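Local structure of putative secreted cellulose-binding protein (Streptomyces coelicolor, 4OY6) at residues D59-S71 with A125-V137. The protein is a copper-dependent lytic polysaccharide monooxygenase of family AA10 that probably cleaves cellulose chains oxidatively. Numbering follows the deposited sequence.
Sequences DFEAVVPDGQLCS and ATQALTWGELQQV. With ZN (zinc ion), chain I.
In this AA10 beta-sandwich domain, the type II turn P65–Q68 and the helical turn before it close over the loop into edge strand 134–139, the W131 indole clasped between E61 and L69. E61 CG lies over one face, 3.7 Å from the centroid of the W131 five-membered ring, and L69 CD1 over the opposite face, both as CH-pi contacts. With CG anti to the carbonyl carbon (chi1 -66°) and the chain extended beyond, the E61 carboxylate runs on toward W131 CB. In the plane of the indole, W131 NE1 donates a nearly straight bond of 2.8 Å to V64 O, which fixes the ring's rotation. Two further bonds tie the turn to 129–131: W131 N donates to the D66 side chain at OD1 (3.0 Å, 169°), from above the carboxylate plane, and G67 N to backbone L129 O (2.8 Å). L69 CD2 touches L134 CD1 tip to tip, and L129 CD2 rests on SG of C70, disulfide-bonded to C180. Replacing W131 by alanine removes the indole, which is likely to leave V64 O without its donor and open a gap between E61 and L69. D66 OD2 binds a zinc ion at 2.0 Å, and a water on that metal accepts a bond from G132 N. The D66 carboxylate thus divides its oxygens between a backbone amide and the metal, whose charge would probably favour its ionised form.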
ATOM      1  N   ASP A  59      17.631  -0.428  -3.352  1.00 17.15           N
ATOM      2  CA  ASP A  59      17.936  -1.452  -2.357  1.00 18.95           C
ATOM      3  C   ASP A  59      16.886  -1.421  -1.256  1.00 16.14           C
ATOM      4  O   ASP A  59      17.131  -0.958  -0.144  1.00 18.71           O
ATOM      5  CB  ASP A  59      19.347  -1.294  -1.788  1.00 21.99           C
ATOM      6  CG  ASP A  59      19.779  -2.511  -0.980  1.00 27.66           C
ATOM      7  OD1 ASP A  59      18.974  -3.465  -0.799  1.00 30.09           O
ATOM      8  OD2 ASP A  59      20.928  -2.515  -0.524  1.00 35.70           O
ATOM      9  N   PHE A  60      15.702  -1.921  -1.577  1.00 15.64           N
ATOM     10  CA  PHE A  60      14.567  -1.707  -0.705  1.00 14.73           C
ATOM     11  C   PHE A  60      14.629  -2.501   0.590  1.00 14.82           C
ATOM     12  O   PHE A  60      14.234  -2.001   1.638  1.00 15.58           O
ATOM     13  CB  PHE A  60      13.252  -1.911  -1.458  1.00 13.88           C
ATOM     14  CG  PHE A  60      13.155  -1.094  -2.715  1.00 13.43           C
ATOM     15  CD1 PHE A  60      13.387   0.274  -2.682  1.00 13.08           C
ATOM     16  CD2 PHE A  60      12.897  -1.683  -3.941  1.00 14.22           C
ATOM     17  CE1 PHE A  60      13.345   1.023  -3.846  1.00 13.39           C
ATOM     18  CE2 PHE A  60      12.855  -0.929  -5.106  1.00 13.95           C
ATOM     19  CZ  PHE A  60      13.085   0.421  -5.062  1.00 13.12           C
ATOM     20  N   GLU A  61      15.161  -3.714   0.548  1.00 18.09           N
ATOM     21  CA  GLU A  61      15.318  -4.489   1.774  1.00 19.12           C
ATOM     22  C   GLU A  61      16.279  -3.838   2.768  1.00 20.52           C
ATOM     23  O   GLU A  61      16.156  -4.042   3.979  1.00 24.73           O
ATOM     24  CB  GLU A  61      15.746  -5.926   1.468  1.00 22.37           C
ATOM     25  CG  GLU A  61      14.656  -6.683   0.728  1.00 25.96           C
ATOM     26  CD  GLU A  61      14.924  -8.159   0.579  1.00 36.51           C
ATOM     27  OE1 GLU A  61      14.134  -8.817  -0.128  1.00 44.52           O
ATOM     28  OE2 GLU A  61      15.906  -8.652   1.166  1.00 43.27           O
ATOM     29  N   ALA A  62      17.228  -3.055   2.271  1.00 19.81           N
ATOM     30  CA  ALA A  62      18.167  -2.380   3.162  1.00 20.71           C
ATOM     31  C   ALA A  62      17.542  -1.224   3.948  1.00 19.92           C
ATOM     32  O   ALA A  62      18.044  -0.852   5.014  1.00 24.89           O
ATOM     33  CB  ALA A  62      19.345  -1.853   2.367  1.00 22.83           C
ATOM     34  N   VAL A  63      16.467  -0.646   3.417  1.00 16.33           N
ATOM     35  CA  VAL A  63      15.846   0.532   4.034  1.00 16.01           C
ATOM     36  C   VAL A  63      14.427   0.302   4.568  1.00 13.15           C
ATOM     37  O   VAL A  63      13.868   1.181   5.224  1.00 14.40           O
ATOM     38  CB  VAL A  63      15.901   1.770   3.091  1.00 17.07           C
ATOM     39  CG1 VAL A  63      17.344   2.166   2.809  1.00 22.89           C
ATOM     40  CG2 VAL A  63      15.155   1.507   1.799  1.00 15.85           C
ATOM     41  N   VAL A  64      13.850  -0.869   4.293  1.00 12.50           N
ATOM     42  CA  VAL A  64      12.493  -1.212   4.742  1.00 11.99           C
ATOM     43  C   VAL A  64      12.596  -2.513   5.531  1.00 11.71           C
ATOM     44  O   VAL A  64      12.555  -3.593   4.956  1.00 13.66           O
ATOM     45  CB  VAL A  64      11.517  -1.361   3.561  1.00 11.91           C
ATOM     46  CG1 VAL A  64      10.139  -1.792   4.055  1.00 11.27           C
ATOM     47  CG2 VAL A  64      11.435  -0.054   2.774  1.00 12.01           C
ATOM     48  N   PRO A  65      12.760  -2.407   6.859  1.00 12.17           N
ATOM     49  CA  PRO A  65      12.867  -3.620   7.661  1.00 12.57           C
ATOM     50  C   PRO A  65      11.585  -4.470   7.680  1.00 11.73           C
ATOM     51  O   PRO A  65      10.473  -3.949   7.541  1.00 11.31           O
ATOM     52  CB  PRO A  65      13.114  -3.085   9.078  1.00 14.75           C
ATOM     53  CG  PRO A  65      13.748  -1.743   8.878  1.00 14.55           C
ATOM     54  CD  PRO A  65      13.041  -1.206   7.659  1.00 13.20           C
ATOM     55  N   ASP A  66      11.746  -5.774   7.881  1.00 12.50           N
ATOM     56  CA  ASP A  66      10.614  -6.634   8.130  1.00 12.39           C
ATOM     57  C   ASP A  66       9.744  -6.067   9.241  1.00 11.96           C
ATOM     58  O   ASP A  66      10.240  -5.497  10.212  1.00 13.89           O
ATOM     59  CB  ASP A  66      11.102  -8.028   8.531  1.00 13.37           C
ATOM     60  CG  ASP A  66      11.622  -8.831   7.369  1.00 15.45           C
ATOM     61  OD1 ASP A  66      11.326  -8.532   6.204  1.00 14.29           O
ATOM     62  OD2 ASP A  66      12.306  -9.834   7.633  1.00 20.34           O
ATOM     63  N   GLY A  67       8.434  -6.191   9.048  1.00 10.71           N
ATOM     64  CA  GLY A  67       7.444  -5.616   9.962  1.00 11.26           C
ATOM     65  C   GLY A  67       7.155  -4.143   9.761  1.00  9.39           C
ATOM     66  O   GLY A  67       6.319  -3.584  10.444  1.00 10.35           O
ATOM     67  N   GLN A  68       7.870  -3.515   8.833  1.00  9.56           N
ATOM     68  CA  GLN A  68       7.727  -2.091   8.529  1.00  9.02           C
ATOM     69  C   GLN A  68       7.463  -1.855   7.051  1.00  8.08           C
ATOM     70  O   GLN A  68       7.657  -0.759   6.532  1.00  9.17           O
ATOM     71  CB  GLN A  68       8.969  -1.294   8.951  1.00  9.52           C
ATOM     72  CG  GLN A  68       9.332  -1.478  10.410  1.00 10.76           C
ATOM     73  CD  GLN A  68      10.611  -0.807  10.789  1.00 11.79           C
ATOM     74  OE1 GLN A  68      11.022   0.175  10.164  1.00 12.55           O
ATOM     75  NE2 GLN A  68      11.237  -1.300  11.839  1.00 14.98           N
ATOM     76  N   LEU A  69       7.000  -2.876   6.337  1.00  8.40           N
ATOM     77  CA  LEU A  69       6.764  -2.722   4.907  1.00  7.76           C
ATOM     78  C   LEU A  69       5.680  -1.673   4.615  1.00  7.12           C
ATOM     79  O   LEU A  69       5.834  -0.828   3.723  1.00  7.71           O
ATOM     80  CB  LEU A  69       6.411  -4.055   4.218  1.00  8.21           C
ATOM     81  CG  LEU A  69       7.638  -4.912   3.864  1.00  9.88           C
ATOM     82  CD1 LEU A  69       8.419  -5.408   5.098  1.00 10.64           C
ATOM     83  CD2 LEU A  69       7.235  -6.073   2.965  1.00 11.03           C
ATOM     84  N   CYS A  70       4.561  -1.729   5.327  1.00  7.46           N
ATOM     85  CA  CYS A  70       3.426  -0.863   5.002  1.00  7.40           C
ATOM     86  C   CYS A  70       3.629   0.584   5.407  1.00  7.16           C
ATOM     87  O   CYS A  70       2.917   1.441   4.908  1.00  7.82           O
ATOM     88  CB  CYS A  70       2.119  -1.411   5.573  1.00  8.30           C
ATOM     89  SG  CYS A  70       1.694  -3.044   4.882  1.00  9.67           S
ATOM     90  N   SER A  71       4.605   0.869   6.266  1.00  7.42           N
ATOM     91  CA  SER A  71       5.015   2.242   6.565  1.00  7.70           C
ATOM     92  C   SER A  71       6.246   2.673   5.758  1.00  7.87           C
ATOM     93  O   SER A  71       6.793   3.742   6.004  1.00  8.71           O
ATOM     94  CB  SER A  71       5.334   2.394   8.031  1.00  7.81           C
ATOM     95  OG  SER A  71       6.494   1.664   8.372  1.00  8.67           O
ATOM     96  N   ALA A 125      -4.014 -10.833   9.013  1.00  9.80           N
ATOM     97  CA  ALA A 125      -4.761 -10.382  10.178  1.00 10.78           C
ATOM     98  C   ALA A 125      -4.059 -10.746  11.473  1.00 10.63           C
ATOM     99  O   ALA A 125      -4.408 -10.192  12.506  1.00 12.68           O
ATOM    100  CB  ALA A 125      -6.164 -10.967  10.160  1.00 11.54           C
ATOM    101  N   THR A 126      -3.099 -11.684  11.433  1.00 11.03           N
ATOM    102  CA  THR A 126      -2.393 -12.100  12.644  1.00 11.19           C
ATOM    103  C   THR A 126      -0.866 -12.114  12.560  1.00 11.72           C
ATOM    104  O   THR A 126      -0.204 -12.339  13.577  1.00 14.34           O
ATOM    105  CB  THR A 126      -2.847 -13.504  13.119  1.00 13.10           C
ATOM    106  OG1 THR A 126      -2.535 -14.473  12.108  1.00 14.20           O
ATOM    107  CG2 THR A 126      -4.331 -13.526  13.446  1.00 13.55           C
ATOM    108  N   GLN A 127      -0.302 -11.850  11.381  1.00 10.98           N
ATOM    109  CA  GLN A 127       1.139 -11.897  11.176  1.00 11.47           C
ATOM    110  C   GLN A 127       1.655 -10.603  10.561  1.00 11.16           C
ATOM    111  O   GLN A 127       1.020 -10.037   9.661  1.00 10.77           O
ATOM    112  CB  GLN A 127       1.485 -13.029  10.221  1.00 11.55           C
ATOM    113  CG  GLN A 127       1.075 -14.408  10.711  1.00 13.58           C
ATOM    114  CD  GLN A 127       1.512 -15.480   9.743  1.00 14.47           C
ATOM    115  OE1 GLN A 127       0.756 -15.893   8.881  1.00 16.40           O
ATOM    116  NE2 GLN A 127       2.775 -15.888   9.837  1.00 20.87           N
ATOM    117  N   ALA A 128       2.813 -10.149  11.049  1.00 11.90           N
ATOM    118  CA  ALA A 128       3.470  -8.973  10.487  1.00 11.07           C
ATOM    119  C   ALA A 128       3.994  -9.281   9.080  1.00 10.17           C
ATOM    120  O   ALA A 128       4.482 -10.390   8.808  1.00 11.68           O
ATOM    121  CB  ALA A 128       4.630  -8.565  11.372  1.00 12.50           C
ATOM    122  N   LEU A 129       3.876  -8.318   8.177  1.00  9.86           N
ATOM    123  CA  LEU A 129       4.439  -8.466   6.843  1.00 10.16           C
ATOM    124  C   LEU A 129       5.971  -8.460   6.889  1.00 11.60           C
ATOM    125  O   LEU A 129       6.584  -7.634   7.562  1.00 12.96           O
ATOM    126  CB  LEU A 129       3.988  -7.344   5.934  1.00 14.02           C
ATOM    127  CG  LEU A 129       2.829  -7.593   5.011  1.00 21.93           C
ATOM    128  CD1 LEU A 129       1.583  -7.439   5.863  1.00 26.85           C
ATOM    129  CD2 LEU A 129       2.908  -6.586   3.854  1.00 20.28           C
ATOM    130  N   THR A 130       6.553  -9.387   6.138  1.00 11.48           N
ATOM    131  CA  THR A 130       7.999  -9.493   5.960  1.00 12.21           C
ATOM    132  C   THR A 130       8.260  -9.698   4.471  1.00 11.17           C
ATOM    133  O   THR A 130       7.393 -10.154   3.736  1.00 11.74           O
ATOM    134  CB  THR A 130       8.604 -10.670   6.736  1.00 14.19           C
ATOM    135  OG1 THR A 130       8.181 -11.887   6.115  1.00 17.28           O
ATOM    136  CG2 THR A 130       8.186 -10.614   8.219  1.00 15.36           C
ATOM    137  N   TRP A 131       9.481  -9.399   4.053  1.00 11.69           N
ATOM    138  CA  TRP A 131       9.863  -9.614   2.665  1.00 11.79           C
ATOM    139  C   TRP A 131       9.784 -11.099   2.291  1.00 12.13           C
ATOM    140  O   TRP A 131       9.426 -11.446   1.165  1.00 13.49           O
ATOM    141  CB  TRP A 131      11.256  -9.072   2.407  1.00 12.82           C
ATOM    142  CG  TRP A 131      11.320  -7.572   2.390  1.00 11.56           C
ATOM    143  CD1 TRP A 131      11.707  -6.742   3.416  1.00 12.96           C
ATOM    144  CD2 TRP A 131      10.990  -6.712   1.293  1.00 11.11           C
ATOM    145  NE1 TRP A 131      11.654  -5.439   3.017  1.00 12.94           N
ATOM    146  CE2 TRP A 131      11.218  -5.387   1.719  1.00 11.33           C
ATOM    147  CE3 TRP A 131      10.553  -6.926  -0.011  1.00 12.76           C
ATOM    148  CZ2 TRP A 131      11.030  -4.290   0.873  1.00 12.64           C
ATOM    149  CZ3 TRP A 131      10.345  -5.822  -0.846  1.00 13.42           C
ATOM    150  CH2 TRP A 131      10.593  -4.534  -0.400  1.00 12.89           C
ATOM    151  N   GLY A 132      10.104 -11.962   3.239  1.00 12.73           N
ATOM    152  CA  GLY A 132      10.089 -13.394   2.989  1.00 14.48           C
ATOM    153  C   GLY A 132       8.713 -13.986   2.772  1.00 13.81           C
ATOM    154  O   GLY A 132       8.593 -15.087   2.236  1.00 17.29           O
ATOM    155  N   GLU A 133       7.673 -13.250   3.158  1.00 12.64           N
ATOM    156  CA  GLU A 133       6.288 -13.681   2.970  1.00 13.03           C
ATOM    157  C   GLU A 133       5.665 -13.122   1.723  1.00 10.80           C
ATOM    158  O   GLU A 133       4.472 -13.315   1.517  1.00 13.22           O
ATOM    159  CB  GLU A 133       5.438 -13.272   4.181  1.00 15.30           C
ATOM    160  CG  GLU A 133       5.843 -13.945   5.480  1.00 20.02           C
ATOM    161  CD  GLU A 133       5.384 -15.374   5.595  1.00 23.36           C
ATOM    162  OE1 GLU A 133       4.899 -15.955   4.593  1.00 23.67           O
ATOM    163  OE2 GLU A 133       5.489 -15.903   6.728  1.00 30.38           O
ATOM    164  N   LEU A 134       6.459 -12.432   0.894  1.00 11.05           N
ATOM    165  CA  LEU A 134       5.994 -11.913  -0.382  1.00 10.82           C
ATOM    166  C   LEU A 134       6.433 -12.767  -1.549  1.00 11.03           C
ATOM    167  O   LEU A 134       7.531 -13.353  -1.530  1.00 15.01           O
ATOM    168  CB  LEU A 134       6.512 -10.499  -0.610  1.00 11.69           C
ATOM    169  CG  LEU A 134       6.038  -9.407   0.330  1.00 13.11           C
ATOM    170  CD1 LEU A 134       6.737  -8.091   0.010  1.00 15.01           C
ATOM    171  CD2 LEU A 134       4.538  -9.240   0.282  1.00 13.95           C
ATOM    172  N   GLN A 135       5.572 -12.806  -2.560  1.00 10.21           N
ATOM    173  CA  GLN A 135       5.924 -13.323  -3.868  1.00 11.11           C
ATOM    174  C   GLN A 135       5.718 -12.248  -4.933  1.00  9.41           C
ATOM    175  O   GLN A 135       4.726 -11.532  -4.930  1.00 11.02           O
ATOM    176  CB  GLN A 135       5.179 -14.606  -4.170  1.00 14.80           C
ATOM    177  CG  GLN A 135       3.699 -14.474  -4.363  1.00 17.15           C
ATOM    178  CD  GLN A 135       3.003 -15.807  -4.591  1.00 22.92           C
ATOM    179  OE1 GLN A 135       2.383 -16.057  -5.640  1.00 29.34           O
ATOM    180  NE2 GLN A 135       3.128 -16.683  -3.613  1.00 24.91           N
ATOM    181  N   GLN A 136       6.676 -12.126  -5.829  1.00 10.57           N
ATOM    182  CA  GLN A 136       6.580 -11.140  -6.878  1.00 10.36           C
ATOM    183  C   GLN A 136       5.510 -11.597  -7.856  1.00  9.94           C
ATOM    184  O   GLN A 136       5.518 -12.754  -8.287  1.00 13.28           O
ATOM    185  CB  GLN A 136       7.932 -10.916  -7.563  1.00 11.95           C
ATOM    186  CG  GLN A 136       7.916  -9.870  -8.671  1.00 12.95           C
ATOM    187  CD  GLN A 136       9.286  -9.568  -9.224  1.00 15.71           C
ATOM    188  OE1 GLN A 136      10.143  -9.064  -8.532  1.00 18.93           O
ATOM    189  NE2 GLN A 136       9.475  -9.843 -10.477  1.00 23.69           N
ATOM    190  N   VAL A 137       4.592 -10.693  -8.203  1.00  8.02           N
ATOM    191  CA  VAL A 137       3.588 -10.962  -9.209  1.00  8.70           C
ATOM    192  C   VAL A 137       3.727 -10.158 -10.493  1.00  8.79           C
ATOM    193  O   VAL A 137       3.163 -10.541 -11.509  1.00  9.16           O
ATOM    194  CB  VAL A 137       2.172 -10.914  -8.668  1.00 10.77           C
ATOM    195  CG1 VAL A 137       1.979 -11.955  -7.566  1.00 11.98           C
ATOM    196  CG2 VAL A 137       1.835  -9.520  -8.210  1.00 10.84           C
TER
HETATM  197 ZN    ZN I 308      13.230 -10.650   6.049  0.50 34.99          ZN
HETATM  198  O   HOH W   1      11.797 -11.850   5.589  1.00 26.15           O